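Local coordinates for protein serine protease pet (PDB 4OM9) that probably cleaves host proteins such as alpha-fodrin, acting as a secreted autotransporter enterotoxin with serine protease activity, at residues A[603-608]-A[649-654]; A[514-519]-A[581-586]; A[670-675]-A[691-696]. One frame throughout, in Å; residues are numbered along the deposited sequence.

Interaction 1: A[603-608]-A[649-654]; sequences GNIQAK and SKFTGG
The carbonyl oxygen of G654 accepts an almost linear bond (177°) from the backbone N-H of I605, with I605 N and G654 O 2.8 Å apart. It helps close one corner between successive coils of the parallel beta-helix, where both segments of the chain turn from one face of the solenoid to the next. A second backbone bond, of 3.0 Å from G603 N to T652 O, joins the corner to T652, in the last part of strand 649-652. Between the two, the side chain of N604 bends back toward the glycines: with CG lying beside its own backbone N (chi1 -76°), OD1 comes within 3.0 Å of G654 N, although the bent geometry makes this bond weak. G603 and G653 both adopt backbone angles that glycine alone takes without strain; at G653, moreover, the lack of a side chain lets G603 O come close.

Inside the coil the partners are apolar. F651 has CG anti to its backbone N (chi1 177°), which carries the ring over to I605; the two side chains cross obliquely, and I605 CD1 reaches F651 CE1 at 3.5 Å. I612 and I614 of the strand 611-614 add to this lining of the solenoid. The far end of the F651 ring meets the corner itself, for its CZ lies 3.2 Å from G603 O, in an oblique approach.

Interaction 2: A[514-519]-A[581-586]; sequences LVMQGH and FRFDNL
One face of the F581 ring carries M516, whose CB sits 3.6 Å above the ring plane and over its centre, a CH-pi contact. At the edge of the same ring, and in its plane, lies the backbone oxygen of Q517, 3.5 Å from F581 CZ. The second ring, that of F583, meets the end of the methionine instead: M516 CE is 3.9 Å from F583 CE2, in an oblique approach.

M516 therefore works along its whole length. Its CG is anti to the carbonyl carbon (chi1 -58°) and the chain runs on extended, sliding past F581 in the opposite sense. The sulfur stands off the centre of the F581 ring, SD being 4.3 Å from its centroid and 34° from the ring normal, an oblique Met-aromatic contact. Beyond it the methyl group meets L586 tip to tip, with 3.6 Å between M516 CE and L586 CD1. L514 joins more loosely at the same leucine, its CD2 lying 4.1 Å from L586 CD1.

No hydrogen bond links the two segments; the polar side chains find their partners within their own segment or in neighbouring strands and loops. Q517, whose CB points away from the other segment, gives a bond of 2.9 Å from NE2 to G518 O; its NE2 also bonds D499 and its OE1 accepts from Y620 N. R582, which takes no part in the apolar contact, forms salt bridges with D600 and E602.

I507 of the strand 506-510 touches M516, F583 and L586, while V601 of the strand 599-608 touches M516 and F583. Residues from different faces and coils thus meet side chain to side chain, as in the apolar interior of a parallel beta-helix.

Interaction 3: A[670-675]-A[691-696]; sequences VTLNTV and VTASSS
Two consecutive coils of the right-handed parallel beta-helix meet here through the strands 670-672 and 691-693, which run side by side at an angle of 11° with their axes 4.6 Å apart. Two sound backbone bonds join them: T692 N donates to V670 O over 2.9 Å, almost straight, and L672 N returns a bond of 2.8 Å to T692 O. T692 thus bonds to residues on both sides of T671, the regular pattern of parallel pairing.

V670 lies beside V691 and T671 beside T692; farther on, the CB atoms of L672 and A693 touch at 3.9 Å. The two valines, L672 and A693 are buried on the inner side. T671 and T692 point to the other, outer side and are partly exposed.

Past L672, the centre of an inverse gamma turn, the regular pairing gives way to a corner. L672 O is approached by two amides, S694 N at 3.0 Å and S695 N at 3.1 Å, both at poor angles, so that two weak bonds share one acceptor. S695 turns toward the first segment: its CB packs 3.4 Å from N673 C, and a chi1 of -178° swings the hydroxyl to the side of its own carbonyl carbon, where OG comes up against the carbonyl carbon of T674. V675 CG2 completes this corner packing, 3.5 Å from S695 OG.

On its far side the strand 668-672 is bonded to 649-652, with T671 paired to F651 and G653, and F651 packs inward against V670 and L672. The strand 690-693 is in turn paired with 708-712, whose D708 and T710 bond the backbone of V691. Farther along the corner, S696 OG reaches the backbone N of F726, at the strand 725-729 of the following coil.

In the fold
Interactions 2, 1 and 3 follow one another along the chain and along the beta-helical stem. The centres of interactions 1 and 2 are about 9 Å apart, those of 1 and 3 about 10 Å, and those of 2 and 3 about 18 Å, with no direct touch between the last two. Strand 599-608 joins the first two: Q606 and N604 pair with L586 through backbone bonds. The neighbouring strands 649-652 and 668-672 carry the pairing on to interaction 3. Together the three contacts illustrate, over neighbouring coils, the interior packing, corner bonding and parallel pairing from which such a stem is built.

Interaction 1: A[603-608]-A[649-654]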
# COMPACT_ATOMS: atom_id res chain seq x y z
N GLY A 603 13.21 5.28 3.89
CA GLY A 603 13.72 6.33 4.73
C GLY A 603 14.82 5.77 5.64
O GLY A 603 15.10 4.57 5.59
N ASN A 604 15.43 6.61 6.47
CA ASN A 604 16.52 6.16 7.32
C ASN A 604 16.10 5.61 8.68
O ASN A 604 15.28 6.20 9.36
CB ASN A 604 17.54 7.28 7.51
CG ASN A 604 18.40 7.47 6.29
OD1 ASN A 604 18.47 6.56 5.45
ND2 ASN A 604 19.02 8.64 6.14
N ILE A 605 16.66 4.48 9.06
CA ILE A 605 16.30 3.88 10.34
C ILE A 605 17.42 4.07 11.37
O ILE A 605 18.57 3.76 11.10
CB ILE A 605 16.01 2.38 10.19
CG1 ILE A 605 14.90 2.13 9.17
CG2 ILE A 605 15.67 1.78 11.54
CD1 ILE A 605 14.58 0.64 9.00
N GLN A 606 17.06 4.59 12.54
CA GLN A 606 17.94 4.57 13.70
C GLN A 606 17.35 3.58 14.70
O GLN A 606 16.17 3.69 15.05
CB GLN A 606 18.10 5.96 14.34
CG GLN A 606 18.63 7.06 13.42
CD GLN A 606 17.58 7.57 12.40
OE1 GLN A 606 16.42 7.83 12.75
NE2 GLN A 606 18.00 7.70 11.15
N ALA A 607 18.14 2.61 15.15
CA ALA A 607 17.60 1.56 16.02
C ALA A 607 18.45 1.38 17.25
O ALA A 607 19.68 1.34 17.18
CB ALA A 607 17.45 0.24 15.27
N LYS A 608 17.80 1.25 18.40
CA LYS A 608 18.50 1.02 19.64
C LYS A 608 17.86 -0.14 20.38
O LYS A 608 16.65 -0.13 20.62
CB LYS A 608 18.49 2.28 20.50
CG LYS A 608 19.19 2.14 21.84
CD LYS A 608 18.82 3.28 22.78
CE LYS A 608 19.27 4.68 22.27
NZ LYS A 608 18.27 5.35 21.35
N SER A 649 8.36 -7.39 -0.38
CA SER A 649 8.47 -6.21 0.47
C SER A 649 9.71 -5.39 0.12
O SER A 649 10.72 -5.94 -0.34
CB SER A 649 8.52 -6.61 1.94
OG SER A 649 9.71 -7.33 2.21
N LYS A 650 9.66 -4.09 0.35
CA LYS A 650 10.78 -3.23 -0.04
C LYS A 650 11.26 -2.29 1.06
O LYS A 650 10.48 -1.52 1.63
CB LYS A 650 10.41 -2.38 -1.25
CG LYS A 650 10.21 -3.13 -2.54
CD LYS A 650 10.27 -2.13 -3.68
CE LYS A 650 10.15 -2.80 -5.04
NZ LYS A 650 8.78 -3.33 -5.28
N PHE A 651 12.56 -2.33 1.33
CA PHE A 651 13.16 -1.27 2.13
C PHE A 651 14.29 -0.61 1.36
O PHE A 651 15.13 -1.27 0.74
CB PHE A 651 13.68 -1.76 3.48
CG PHE A 651 14.36 -0.68 4.26
CD1 PHE A 651 13.61 0.34 4.85
CD2 PHE A 651 15.74 -0.63 4.36
CE1 PHE A 651 14.23 1.35 5.54
CE2 PHE A 651 16.37 0.38 5.05
CZ PHE A 651 15.62 1.37 5.64
N THR A 652 14.27 0.71 1.40
CA THR A 652 15.25 1.54 0.73
C THR A 652 15.68 2.65 1.69
O THR A 652 14.83 3.43 2.17
CB THR A 652 14.69 2.13 -0.55
OG1 THR A 652 14.40 1.07 -1.47
CG2 THR A 652 15.68 3.10 -1.19
N GLY A 653 16.98 2.72 1.95
CA GLY A 653 17.53 3.75 2.82
C GLY A 653 18.75 3.26 3.58
O GLY A 653 19.55 2.50 3.05
N GLY A 654 18.89 3.69 4.83
CA GLY A 654 20.03 3.27 5.63
C GLY A 654 19.63 2.85 7.03
O GLY A 654 18.52 3.16 7.48

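Interaction 2: A[514-519]-A[581-586]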
# COMPACT_ATOMS: atom_id res chain seq x y z
N LEU A 514 6.00 -1.72 16.09
CA LEU A 514 5.43 -1.16 14.89
C LEU A 514 5.50 -2.20 13.76
O LEU A 514 6.50 -2.92 13.62
CB LEU A 514 6.14 0.12 14.47
CG LEU A 514 5.41 0.85 13.34
CD1 LEU A 514 4.26 1.66 13.93
CD2 LEU A 514 6.34 1.74 12.56
N VAL A 515 4.43 -2.24 12.98
CA VAL A 515 4.32 -3.11 11.82
C VAL A 515 3.83 -2.30 10.64
O VAL A 515 2.81 -1.61 10.72
CB VAL A 515 3.35 -4.26 12.05
CG1 VAL A 515 3.10 -5.01 10.76
CG2 VAL A 515 3.91 -5.19 13.12
N MET A 516 4.60 -2.34 9.56
CA MET A 516 4.19 -1.77 8.29
C MET A 516 3.94 -2.92 7.32
O MET A 516 4.79 -3.83 7.16
CB MET A 516 5.25 -0.82 7.74
CG MET A 516 5.62 0.35 8.63
SD MET A 516 7.08 1.17 7.96
CE MET A 516 7.35 2.46 9.16
N GLN A 517 2.78 -2.88 6.67
CA GLN A 517 2.38 -3.93 5.73
C GLN A 517 1.38 -3.40 4.73
O GLN A 517 0.78 -2.34 4.96
CB GLN A 517 1.77 -5.12 6.47
CG GLN A 517 0.43 -4.78 7.14
CD GLN A 517 -0.41 -6.02 7.47
OE1 GLN A 517 -0.00 -6.87 8.27
NE2 GLN A 517 -1.60 -6.10 6.87
N GLY A 518 1.18 -4.15 3.65
CA GLY A 518 0.13 -3.84 2.70
C GLY A 518 -1.26 -4.15 3.26
O GLY A 518 -1.41 -4.63 4.39
N HIS A 519 -2.28 -3.89 2.46
CA HIS A 519 -3.64 -4.13 2.91
C HIS A 519 -4.31 -5.20 2.05
O HIS A 519 -4.32 -5.11 0.81
CB HIS A 519 -4.46 -2.82 2.90
CG HIS A 519 -5.94 -3.03 3.12
ND1 HIS A 519 -6.47 -3.38 4.35
CD2 HIS A 519 -6.99 -2.92 2.27
CE1 HIS A 519 -7.78 -3.50 4.23
NE2 HIS A 519 -8.12 -3.22 2.98
N PHE A 581 5.43 3.78 2.57
CA PHE A 581 5.86 4.33 3.83
C PHE A 581 7.14 5.10 3.53
O PHE A 581 8.18 4.52 3.12
CB PHE A 581 6.08 3.22 4.87
CG PHE A 581 4.91 2.27 5.01
CD1 PHE A 581 4.74 1.22 4.11
CD2 PHE A 581 3.99 2.41 6.04
CE1 PHE A 581 3.67 0.34 4.22
CE2 PHE A 581 2.91 1.53 6.17
CZ PHE A 581 2.76 0.49 5.26
N ARG A 582 7.01 6.42 3.68
CA ARG A 582 8.08 7.37 3.44
C ARG A 582 8.28 8.21 4.69
O ARG A 582 7.30 8.67 5.31
CB ARG A 582 7.75 8.29 2.25
CG ARG A 582 7.58 7.57 0.89
CD ARG A 582 8.90 6.93 0.46
NE ARG A 582 8.85 6.24 -0.83
CZ ARG A 582 8.49 4.96 -0.99
NH1 ARG A 582 8.13 4.23 0.06
NH2 ARG A 582 8.50 4.42 -2.21
N PHE A 583 9.54 8.40 5.06
CA PHE A 583 9.88 9.21 6.22
C PHE A 583 11.35 9.59 6.22
O PHE A 583 12.18 8.84 5.74
CB PHE A 583 9.55 8.45 7.51
CG PHE A 583 10.15 7.08 7.56
CD1 PHE A 583 11.46 6.89 7.97
CD2 PHE A 583 9.39 5.97 7.19
CE1 PHE A 583 12.02 5.62 7.98
CE2 PHE A 583 9.93 4.71 7.22
CZ PHE A 583 11.26 4.53 7.62
N ASP A 584 11.68 10.76 6.75
CA ASP A 584 13.08 11.14 6.84
C ASP A 584 13.79 10.19 7.79
O ASP A 584 14.85 9.65 7.46
CB ASP A 584 13.24 12.58 7.29
CG ASP A 584 12.73 13.55 6.26
OD1 ASP A 584 12.87 13.22 5.06
OD2 ASP A 584 12.17 14.61 6.64
N ASN A 585 13.17 9.96 8.94
CA ASN A 585 13.77 9.11 9.94
C ASN A 585 12.76 8.31 10.76
O ASN A 585 11.74 8.83 11.18
CB ASN A 585 14.63 9.95 10.89
CG ASN A 585 15.80 10.61 10.19
OD1 ASN A 585 16.82 9.97 9.94
ND2 ASN A 585 15.65 11.89 9.86
N LEU A 586 13.06 7.04 10.95
CA LEU A 586 12.40 6.25 11.97
C LEU A 586 13.38 5.99 13.12
O LEU A 586 14.48 5.46 12.90
CB LEU A 586 11.91 4.91 11.39
CG LEU A 586 10.90 4.18 12.26
CD1 LEU A 586 9.96 3.35 11.40
CD2 LEU A 586 11.56 3.32 13.28

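Interaction 3: A[670-675]-A[691-696]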
# COMPACT_ATOMS: atom_id res chain seq x y z
N VAL A 670 15.82 -5.10 -0.48
CA VAL A 670 16.47 -4.04 0.26
C VAL A 670 17.56 -3.32 -0.53
O VAL A 670 18.43 -3.97 -1.13
CB VAL A 670 17.11 -4.59 1.53
CG1 VAL A 670 17.80 -3.47 2.29
CG2 VAL A 670 16.06 -5.29 2.39
N THR A 671 17.51 -1.99 -0.51
CA THR A 671 18.53 -1.15 -1.13
C THR A 671 19.16 -0.16 -0.15
O THR A 671 18.62 0.92 0.11
CB THR A 671 17.95 -0.37 -2.30
OG1 THR A 671 17.38 -1.28 -3.24
CG2 THR A 671 19.03 0.47 -2.97
N LEU A 672 20.31 -0.50 0.39
CA LEU A 672 20.96 0.40 1.32
C LEU A 672 21.74 1.46 0.56
O LEU A 672 22.91 1.29 0.25
CB LEU A 672 21.87 -0.38 2.25
CG LEU A 672 21.12 -1.50 2.99
CD1 LEU A 672 22.03 -2.22 3.98
CD2 LEU A 672 19.89 -0.95 3.70
N ASN A 673 21.06 2.57 0.25
CA ASN A 673 21.69 3.69 -0.44
C ASN A 673 21.96 4.86 0.51
O ASN A 673 22.21 5.98 0.08
CB ASN A 673 20.84 4.16 -1.63
CG ASN A 673 19.44 4.65 -1.23
OD1 ASN A 673 19.10 4.76 -0.06
ND2 ASN A 673 18.63 4.94 -2.23
N THR A 674 21.94 4.57 1.80
CA THR A 674 22.35 5.50 2.84
C THR A 674 23.30 4.76 3.77
O THR A 674 23.11 3.57 4.01
CB THR A 674 21.13 6.07 3.62
OG1 THR A 674 20.58 7.18 2.91
CG2 THR A 674 21.52 6.52 5.01
N VAL A 675 24.31 5.46 4.29
CA VAL A 675 25.36 4.83 5.08
C VAL A 675 24.83 4.06 6.28
O VAL A 675 24.10 4.60 7.09
CB VAL A 675 26.38 5.88 5.58
CG1 VAL A 675 27.41 5.23 6.50
CG2 VAL A 675 27.06 6.58 4.41
N VAL A 691 19.54 -8.14 -1.37
CA VAL A 691 20.08 -7.00 -0.69
C VAL A 691 21.21 -6.37 -1.49
O VAL A 691 22.23 -7.01 -1.77
CB VAL A 691 20.57 -7.40 0.72
CG1 VAL A 691 20.97 -6.17 1.54
CG2 VAL A 691 19.47 -8.18 1.42
N THR A 692 21.00 -5.12 -1.88
CA THR A 692 22.03 -4.34 -2.55
C THR A 692 22.39 -3.14 -1.69
O THR A 692 21.52 -2.34 -1.31
CB THR A 692 21.56 -3.85 -3.94
OG1 THR A 692 20.89 -4.91 -4.63
CG2 THR A 692 22.75 -3.37 -4.76
N ALA A 693 23.67 -3.01 -1.37
CA ALA A 693 24.14 -1.88 -0.57
C ALA A 693 25.09 -1.00 -1.37
O ALA A 693 26.27 -1.29 -1.48
CB ALA A 693 24.81 -2.38 0.70
N SER A 694 24.56 0.09 -1.92
CA SER A 694 25.34 0.98 -2.77
C SER A 694 26.01 2.05 -1.92
O SER A 694 26.67 2.96 -2.43
CB SER A 694 24.46 1.62 -3.84
OG SER A 694 23.78 0.63 -4.59
N SER A 695 25.80 1.94 -0.62
CA SER A 695 26.29 2.91 0.33
C SER A 695 27.10 2.18 1.39
O SER A 695 26.82 1.02 1.68
CB SER A 695 25.12 3.68 0.96
OG SER A 695 25.55 4.67 1.86
N SER A 696 28.10 2.84 1.95
CA SER A 696 28.99 2.22 2.95
C SER A 696 28.25 1.46 4.06
O SER A 696 27.25 1.94 4.60
CB SER A 696 29.88 3.28 3.60
OG SER A 696 30.97 3.64 2.78